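Local coordinates for protein GCN5-related N-acetyltransferase (Arthrobacter sp., PDB 2R1I) that probably transfers an acetyl group from acetyl-CoA to an acceptor not yet identified, as a putative acetyltransferase of the GNAT family, at residues A[25-39]-A[61-74]. Numbering follows the deposited sequence.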
ATOM      1  N   PRO A  25     -18.016  -7.828 -13.728  1.00 32.50           N
ATOM      2  CA  PRO A  25     -16.611  -7.930 -14.154  1.00 30.95           C
ATOM      3  C   PRO A  25     -16.046  -9.330 -14.005  1.00 30.82           C
ATOM      4  O   PRO A  25     -16.520 -10.112 -13.211  1.00 32.92           O
ATOM      5  CB  PRO A  25     -15.878  -6.973 -13.210  1.00 31.42           C
ATOM      6  CG  PRO A  25     -16.984  -5.944 -12.858  1.00 32.90           C
ATOM      7  CD  PRO A  25     -18.228  -6.750 -12.756  1.00 30.97           C
ATOM      8  N   ARG A  26     -15.063  -9.650 -14.824  1.00 29.45           N
ATOM      9  CA  ARG A  26     -14.421 -10.949 -14.763  1.00 28.31           C
ATOM     10  C   ARG A  26     -12.943 -10.750 -14.417  1.00 26.51           C
ATOM     11  O   ARG A  26     -12.346  -9.739 -14.738  1.00 26.15           O
ATOM     12  CB  ARG A  26     -14.570 -11.712 -16.083  1.00 29.15           C
ATOM     13  CG  ARG A  26     -13.800 -11.144 -17.204  1.00 28.58           C
ATOM     14  CD  ARG A  26     -14.008 -12.009 -18.442  1.00 33.92           C
ATOM     15  NE  ARG A  26     -13.196 -11.536 -19.550  1.00 31.35           N
ATOM     16  CZ  ARG A  26     -11.917 -11.872 -19.765  1.00 34.92           C
ATOM     17  NH1 ARG A  26     -11.251 -12.684 -18.929  1.00 34.22           N
ATOM     18  NH2 ARG A  26     -11.289 -11.379 -20.822  1.00 36.21           N
ATOM     19  N   ARG A  27     -12.380 -11.739 -13.771  1.00 27.31           N
ATOM     20  CA  ARG A  27     -10.957 -11.726 -13.463  1.00 26.74           C
ATOM     21  C   ARG A  27     -10.159 -12.053 -14.708  1.00 26.67           C
ATOM     22  O   ARG A  27     -10.415 -13.080 -15.371  1.00 27.26           O
ATOM     23  CB  ARG A  27     -10.661 -12.730 -12.356  1.00 31.74           C
ATOM     24  CG  ARG A  27      -9.193 -12.719 -11.960  1.00 32.87           C
ATOM     25  CD  ARG A  27      -8.945 -13.404 -10.701  1.00 35.35           C
ATOM     26  NE  ARG A  27      -7.522 -13.482 -10.471  1.00 27.00           N
ATOM     27  CZ  ARG A  27      -6.953 -14.198  -9.517  1.00 30.33           C
ATOM     28  NH1 ARG A  27      -7.688 -14.895  -8.682  1.00 35.54           N
ATOM     29  NH2 ARG A  27      -5.652 -14.190  -9.395  1.00 29.64           N
ATOM     30  N   ALA A  28      -9.174 -11.196 -15.009  1.00 25.21           N
ATOM     31  CA  ALA A  28      -8.187 -11.423 -16.064  1.00 26.22           C
ATOM     32  C   ALA A  28      -7.306 -12.643 -15.727  1.00 28.04           C
ATOM     33  O   ALA A  28      -6.812 -12.766 -14.607  1.00 26.02           O
ATOM     34  CB  ALA A  28      -7.273 -10.199 -16.220  1.00 23.67           C
ATOM     35  N   THR A  29      -7.148 -13.516 -16.704  1.00 23.77           N
ATOM     36  CA  THR A  29      -6.299 -14.722 -16.621  1.00 25.71           C
ATOM     37  C   THR A  29      -4.977 -14.430 -17.337  1.00 24.63           C
ATOM     38  O   THR A  29      -4.847 -13.412 -18.042  1.00 26.46           O
ATOM     39  CB  THR A  29      -6.964 -15.898 -17.348  1.00 25.72           C
ATOM     40  OG1 THR A  29      -6.938 -15.658 -18.763  1.00 24.73           O
ATOM     41  CG2 THR A  29      -8.363 -16.112 -16.865  1.00 28.14           C
ATOM     42  N   PRO A  30      -3.987 -15.344 -17.195  1.00 25.70           N
ATOM     43  CA  PRO A  30      -2.772 -15.135 -17.954  1.00 25.27           C
ATOM     44  C   PRO A  30      -2.988 -14.942 -19.465  1.00 24.81           C
ATOM     45  O   PRO A  30      -2.226 -14.222 -20.114  1.00 27.32           O
ATOM     46  CB  PRO A  30      -1.957 -16.398 -17.626  1.00 26.85           C
ATOM     47  CG  PRO A  30      -2.354 -16.731 -16.229  1.00 26.61           C
ATOM     48  CD  PRO A  30      -3.875 -16.510 -16.290  1.00 28.46           C
ATOM     49  N   ALA A  31      -4.037 -15.538 -20.028  1.00 27.80           N
ATOM     50  CA  ALA A  31      -4.302 -15.404 -21.479  1.00 28.75           C
ATOM     51  C   ALA A  31      -4.695 -13.979 -21.857  1.00 27.39           C
ATOM     52  O   ALA A  31      -4.679 -13.588 -23.024  1.00 30.76           O
ATOM     53  CB  ALA A  31      -5.403 -16.393 -21.918  1.00 26.34           C
ATOM     54  N   ASP A  32      -5.065 -13.206 -20.843  1.00 25.69           N
ATOM     55  CA  ASP A  32      -5.427 -11.805 -21.038  1.00 26.96           C
ATOM     56  C   ASP A  32      -4.257 -10.841 -20.923  1.00 26.10           C
ATOM     57  O   ASP A  32      -4.481  -9.625 -20.963  1.00 27.87           O
ATOM     58  CB  ASP A  32      -6.510 -11.386 -20.040  1.00 26.84           C
ATOM     59  CG  ASP A  32      -7.822 -12.128 -20.226  1.00 29.39           C
ATOM     60  OD1 ASP A  32      -8.344 -12.105 -21.380  1.00 27.98           O
ATOM     61  OD2 ASP A  32      -8.329 -12.672 -19.210  1.00 26.55           O
ATOM     62  N   ALA A  33      -3.028 -11.336 -20.765  1.00 24.46           N
ATOM     63  CA  ALA A  33      -1.879 -10.421 -20.561  1.00 22.84           C
ATOM     64  C   ALA A  33      -1.746  -9.337 -21.647  1.00 26.71           C
ATOM     65  O   ALA A  33      -1.534  -8.135 -21.321  1.00 27.15           O
ATOM     66  CB  ALA A  33      -0.547 -11.167 -20.322  1.00 25.35           C
ATOM     67  N   ALA A  34      -1.885  -9.713 -22.910  1.00 28.03           N
ATOM     68  CA  ALA A  34      -1.729  -8.747 -23.975  1.00 26.62           C
ATOM     69  C   ALA A  34      -2.856  -7.713 -23.981  1.00 27.90           C
ATOM     70  O   ALA A  34      -2.606  -6.504 -24.220  1.00 27.66           O
ATOM     71  CB  ALA A  34      -1.562  -9.442 -25.372  1.00 27.29           C
ATOM     72  N   THR A  35      -4.085  -8.167 -23.737  1.00 26.80           N
ATOM     73  CA  THR A  35      -5.247  -7.297 -23.680  1.00 26.86           C
ATOM     74  C   THR A  35      -5.057  -6.244 -22.610  1.00 26.16           C
ATOM     75  O   THR A  35      -5.197  -5.019 -22.846  1.00 29.55           O
ATOM     76  CB  THR A  35      -6.523  -8.136 -23.419  1.00 29.56           C
ATOM     77  OG1 THR A  35      -6.795  -8.903 -24.593  1.00 31.79           O
ATOM     78  CG2 THR A  35      -7.778  -7.276 -23.103  1.00 30.48           C
ATOM     79  N   VAL A  36      -4.683  -6.714 -21.443  1.00 23.12           N
ATOM     80  CA  VAL A  36      -4.496  -5.849 -20.260  1.00 25.48           C
ATOM     81  C   VAL A  36      -3.345  -4.864 -20.509  1.00 25.73           C
ATOM     82  O   VAL A  36      -3.458  -3.676 -20.204  1.00 27.30           O
ATOM     83  CB  VAL A  36      -4.286  -6.641 -18.965  1.00 25.10           C
ATOM     84  CG1 VAL A  36      -3.970  -5.696 -17.807  1.00 24.10           C
ATOM     85  CG2 VAL A  36      -5.569  -7.441 -18.619  1.00 25.89           C
ATOM     86  N   ALA A  37      -2.246  -5.372 -21.067  1.00 25.65           N
ATOM     87  CA  ALA A  37      -1.086  -4.530 -21.416  1.00 25.59           C
ATOM     88  C   ALA A  37      -1.493  -3.356 -22.299  1.00 25.19           C
ATOM     89  O   ALA A  37      -1.147  -2.202 -22.024  1.00 26.61           O
ATOM     90  CB  ALA A  37       0.003  -5.352 -22.097  1.00 25.52           C
ATOM     91  N   GLN A  38      -2.268  -3.646 -23.328  1.00 25.46           N
ATOM     92  CA  GLN A  38      -2.723  -2.626 -24.274  1.00 28.10           C
ATOM     93  C   GLN A  38      -3.695  -1.641 -23.645  1.00 28.84           C
ATOM     94  O   GLN A  38      -3.579  -0.417 -23.866  1.00 28.30           O
ATOM     95  CB  GLN A  38      -3.388  -3.281 -25.475  1.00 29.22           C
ATOM     96  CG  GLN A  38      -3.674  -2.344 -26.624  1.00 30.54           C
ATOM     97  CD  GLN A  38      -2.397  -1.797 -27.284  1.00 35.82           C
ATOM     98  OE1 GLN A  38      -1.559  -2.557 -27.799  1.00 35.55           O
ATOM     99  NE2 GLN A  38      -2.249  -0.477 -27.264  1.00 36.32           N
HETATM  100  N   MSE A  39      -4.619  -2.131 -22.829  1.00 26.72           N
HETATM  101  CA  MSE A  39      -5.490  -1.237 -22.084  1.00 28.49           C
HETATM  102  C   MSE A  39      -4.746  -0.300 -21.133  1.00 27.06           C
HETATM  103  O   MSE A  39      -5.061   0.912 -21.089  1.00 29.87           O
HETATM  104  CB  MSE A  39      -6.547  -2.016 -21.325  1.00 27.67           C
HETATM  105  CG  MSE A  39      -7.445  -2.813 -22.225  1.00 28.42           C
HETATM  106 SE   MSE A  39      -8.645  -3.867 -21.146  0.75 28.88          SE
HETATM  107  CE  MSE A  39      -9.514  -2.196 -20.334  1.00 22.65           C
ATOM    108  N   LEU A  61       2.781  -8.793 -16.901  1.00 25.99           N
ATOM    109  CA  LEU A  61       1.448  -9.295 -16.610  1.00 25.53           C
ATOM    110  C   LEU A  61       1.310 -10.825 -16.759  1.00 24.38           C
ATOM    111  O   LEU A  61       0.516 -11.420 -16.061  1.00 24.59           O
ATOM    112  CB  LEU A  61       0.429  -8.595 -17.491  1.00 25.92           C
ATOM    113  CG  LEU A  61       0.103  -7.176 -17.031  1.00 25.65           C
ATOM    114  CD1 LEU A  61      -0.412  -6.470 -18.241  1.00 27.72           C
ATOM    115  CD2 LEU A  61      -0.862  -7.125 -15.827  1.00 25.30           C
ATOM    116  N   SER A  62       2.091 -11.433 -17.644  0.50 23.79           N
ATOM    117  CA  SER A  62       2.093 -12.889 -17.793  0.50 25.56           C
ATOM    118  C   SER A  62       2.613 -13.528 -16.523  0.50 24.80           C
ATOM    119  O   SER A  62       2.328 -14.704 -16.241  0.50 24.17           O
ATOM    120  CB  SER A  62       2.939 -13.315 -18.988  0.50 26.90           C
ATOM    121  OG  SER A  62       2.251 -13.024 -20.175  0.50 30.16           O
ATOM    122  N   HIS A  63       3.388 -12.754 -15.768  0.50 24.62           N
ATOM    123  CA  HIS A  63       3.781 -13.153 -14.427  0.50 26.68           C
ATOM    124  C   HIS A  63       2.686 -12.893 -13.400  0.50 26.81           C
ATOM    125  O   HIS A  63       2.187 -13.805 -12.768  0.50 24.81           O
ATOM    126  CB  HIS A  63       5.071 -12.461 -13.985  0.50 28.44           C
ATOM    127  CG  HIS A  63       5.697 -13.129 -12.813  0.50 29.11           C
ATOM    128  ND1 HIS A  63       5.799 -12.551 -11.561  0.50 38.77           N
ATOM    129  CD2 HIS A  63       6.196 -14.379 -12.698  0.50 33.21           C
ATOM    130  CE1 HIS A  63       6.374 -13.413 -10.739  0.50 30.71           C
ATOM    131  NE2 HIS A  63       6.589 -14.541 -11.393  0.50 30.63           N
ATOM    132  N   LEU A  64       2.305 -11.631 -13.247  1.00 25.86           N
ATOM    133  CA  LEU A  64       1.365 -11.222 -12.214  1.00 23.98           C
ATOM    134  C   LEU A  64       0.017 -11.933 -12.298  1.00 22.36           C
ATOM    135  O   LEU A  64      -0.544 -12.326 -11.252  1.00 24.74           O
ATOM    136  CB  LEU A  64       1.206  -9.698 -12.262  1.00 23.56           C
ATOM    137  CG  LEU A  64       2.437  -8.908 -11.933  1.00 26.43           C
ATOM    138  CD1 LEU A  64       2.186  -7.401 -12.105  1.00 28.59           C
ATOM    139  CD2 LEU A  64       2.949  -9.242 -10.544  1.00 29.26           C
ATOM    140  N   LEU A  65      -0.524 -12.047 -13.509  1.00 21.84           N
ATOM    141  CA  LEU A  65      -1.841 -12.645 -13.704  1.00 22.63           C
ATOM    142  C   LEU A  65      -1.853 -14.174 -13.383  1.00 23.77           C
ATOM    143  O   LEU A  65      -2.915 -14.749 -13.179  1.00 25.20           O
ATOM    144  CB  LEU A  65      -2.321 -12.380 -15.136  1.00 23.25           C
ATOM    145  CG  LEU A  65      -2.575 -10.928 -15.518  1.00 23.01           C
ATOM    146  CD1 LEU A  65      -3.055 -10.766 -16.956  1.00 24.08           C
ATOM    147  CD2 LEU A  65      -3.591 -10.305 -14.528  1.00 26.26           C
ATOM    148  N   ALA A  66      -0.666 -14.796 -13.363  1.00 25.42           N
ATOM    149  CA  ALA A  66      -0.478 -16.178 -12.958  1.00 22.45           C
ATOM    150  C   ALA A  66      -0.522 -16.367 -11.445  1.00 26.12           C
ATOM    151  O   ALA A  66      -0.700 -17.487 -10.969  1.00 29.53           O
ATOM    152  CB  ALA A  66       0.876 -16.705 -13.458  1.00 20.62           C
ATOM    153  N   GLY A  67      -0.347 -15.286 -10.691  1.00 25.80           N
ATOM    154  CA  GLY A  67      -0.412 -15.301  -9.224  1.00 25.82           C
ATOM    155  C   GLY A  67      -1.643 -14.621  -8.647  1.00 26.87           C
ATOM    156  O   GLY A  67      -2.624 -14.336  -9.356  1.00 26.93           O
ATOM    157  N   GLU A  68      -1.558 -14.359  -7.343  1.00 26.14           N
ATOM    158  CA  GLU A  68      -2.664 -13.870  -6.508  1.00 28.13           C
ATOM    159  C   GLU A  68      -2.289 -12.548  -5.827  1.00 27.07           C
ATOM    160  O   GLU A  68      -3.112 -11.974  -5.129  1.00 28.28           O
ATOM    161  CB  GLU A  68      -3.026 -14.903  -5.406  1.00 30.37           C
ATOM    162  CG  GLU A  68      -3.351 -16.280  -5.937  1.00 31.98           C
ATOM    163  CD  GLU A  68      -4.550 -16.243  -6.888  1.00 33.99           C
ATOM    164  OE1 GLU A  68      -5.510 -15.534  -6.545  1.00 42.40           O
ATOM    165  OE2 GLU A  68      -4.516 -16.891  -7.976  1.00 57.02           O
ATOM    166  N   ASP A  69      -1.075 -12.018  -6.098  1.00 25.72           N
ATOM    167  CA  ASP A  69      -0.633 -10.776  -5.424  1.00 25.37           C
ATOM    168  C   ASP A  69      -1.210  -9.512  -6.060  1.00 23.61           C
ATOM    169  O   ASP A  69      -1.451  -8.503  -5.391  1.00 23.64           O
ATOM    170  CB  ASP A  69       0.885 -10.714  -5.390  1.00 26.31           C
ATOM    171  CG  ASP A  69       1.509 -11.950  -4.815  1.00 37.61           C
ATOM    172  OD1 ASP A  69       1.065 -12.362  -3.720  1.00 32.08           O
ATOM    173  OD2 ASP A  69       2.433 -12.487  -5.475  1.00 39.92           O
ATOM    174  N   VAL A  70      -1.244  -9.474  -7.387  1.00 24.20           N
ATOM    175  CA  VAL A  70      -1.905  -8.403  -8.152  1.00 24.89           C
ATOM    176  C   VAL A  70      -2.964  -9.099  -8.978  1.00 26.34           C
ATOM    177  O   VAL A  70      -2.692 -10.085  -9.676  1.00 25.07           O
ATOM    178  CB  VAL A  70      -0.957  -7.691  -9.082  1.00 25.37           C
ATOM    179  CG1 VAL A  70      -1.693  -6.721 -10.041  1.00 27.23           C
ATOM    180  CG2 VAL A  70       0.079  -6.921  -8.240  1.00 26.28           C
ATOM    181  N   VAL A  71      -4.194  -8.611  -8.830  1.00 23.86           N
ATOM    182  CA  VAL A  71      -5.357  -9.182  -9.503  1.00 24.65           C
ATOM    183  C   VAL A  71      -5.954  -8.072 -10.368  1.00 24.47           C
ATOM    184  O   VAL A  71      -6.012  -6.908  -9.969  1.00 26.09           O
ATOM    185  CB  VAL A  71      -6.392  -9.691  -8.451  1.00 25.81           C
ATOM    186  CG1 VAL A  71      -7.759 -10.019  -9.180  1.00 26.02           C
ATOM    187  CG2 VAL A  71      -5.824 -10.874  -7.589  1.00 27.83           C
ATOM    188  N   VAL A  72      -6.361  -8.425 -11.587  1.00 22.58           N
ATOM    189  CA  VAL A  72      -6.949  -7.460 -12.534  1.00 22.04           C
ATOM    190  C   VAL A  72      -8.362  -7.951 -12.868  1.00 23.89           C
ATOM    191  O   VAL A  72      -8.578  -9.133 -13.155  1.00 24.21           O
ATOM    192  CB  VAL A  72      -6.122  -7.259 -13.796  1.00 25.08           C
ATOM    193  CG1 VAL A  72      -6.909  -6.400 -14.833  1.00 24.84           C
ATOM    194  CG2 VAL A  72      -4.724  -6.681 -13.427  1.00 24.19           C
ATOM    195  N   LEU A  73      -9.313  -7.025 -12.729  1.00 24.26           N
ATOM    196  CA  LEU A  73     -10.737  -7.256 -13.104  1.00 22.93           C
ATOM    197  C   LEU A  73     -11.032  -6.470 -14.381  1.00 22.23           C
ATOM    198  O   LEU A  73     -10.569  -5.312 -14.523  1.00 23.97           O
ATOM    199  CB  LEU A  73     -11.749  -6.917 -11.996  1.00 22.25           C
ATOM    200  CG  LEU A  73     -11.584  -7.629 -10.654  1.00 29.37           C
ATOM    201  CD1 LEU A  73     -12.631  -7.176  -9.661  1.00 31.12           C
ATOM    202  CD2 LEU A  73     -11.585  -9.142 -10.833  1.00 31.15           C
ATOM    203  N   LEU A  74     -11.792  -7.090 -15.300  1.00 23.15           N
ATOM    204  CA  LEU A  74     -12.148  -6.515 -16.583  1.00 23.87           C
ATOM    205  C   LEU A  74     -13.670  -6.366 -16.683  1.00 25.08           C
ATOM    206  O   LEU A  74     -14.400  -7.268 -16.279  1.00 27.22           O
ATOM    207  CB  LEU A  74     -11.691  -7.406 -17.736  1.00 23.46           C
ATOM    208  CG  LEU A  74     -10.178  -7.612 -17.855  1.00 26.94           C
ATOM    209  CD1 LEU A  74      -9.866  -8.671 -18.870  1.00 27.92           C
ATOM    210  CD2 LEU A  74      -9.524  -6.304 -18.223  1.00 27.43           C
TER
HETATM  211  O   HOH W   1      -3.767 -12.230 -10.894  1.00 18.22           O
HETATM  212  O   HOH W   2      -6.057 -11.345 -12.287  1.00 19.27           O
HETATM  213  O   HOH W   3      -5.533 -14.581 -13.015  1.00 26.48           O
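V36 and L61 pack at about a right angle, with V36 CG1 3.7 Å from L61 CD1. This is the N-terminal part of a GNAT fold: edge strand 26-27 leads into helix 33-47, and helix 54-64 returns the chain to strand 70-75. With V36 CG1 anti to the backbone N (chi1 175°), CG2 is turned to the strand, where it meets V72 CG1 tip to tip and touches L74 CD2. L65 reaches in from the type I turn L64 to G67 and sets CD1 against A33 and CD2 against the A28 methyl.

Strand 26-27 pairs antiparallel with 70-74. R26 and L74 exchange two backbone hydrogen bonds, and A28 N donates a hydrogen bond to V72 O. The R26 guanidinium has L74 CD1 over one face and grips D32 end-on with NH1 and NH2.

On the opposite face, with L73, extended R27 lays one face of its guanidinium over V71 CG2 and forms a salt bridge to E68. One water accepts from both R27 NE and V72 N; a second accepts from R27 NH2. R27 NH1 meets the syn lone pair of E68 OE1 at 3.1 Å, with guanidinium and carboxylate planes 72° apart.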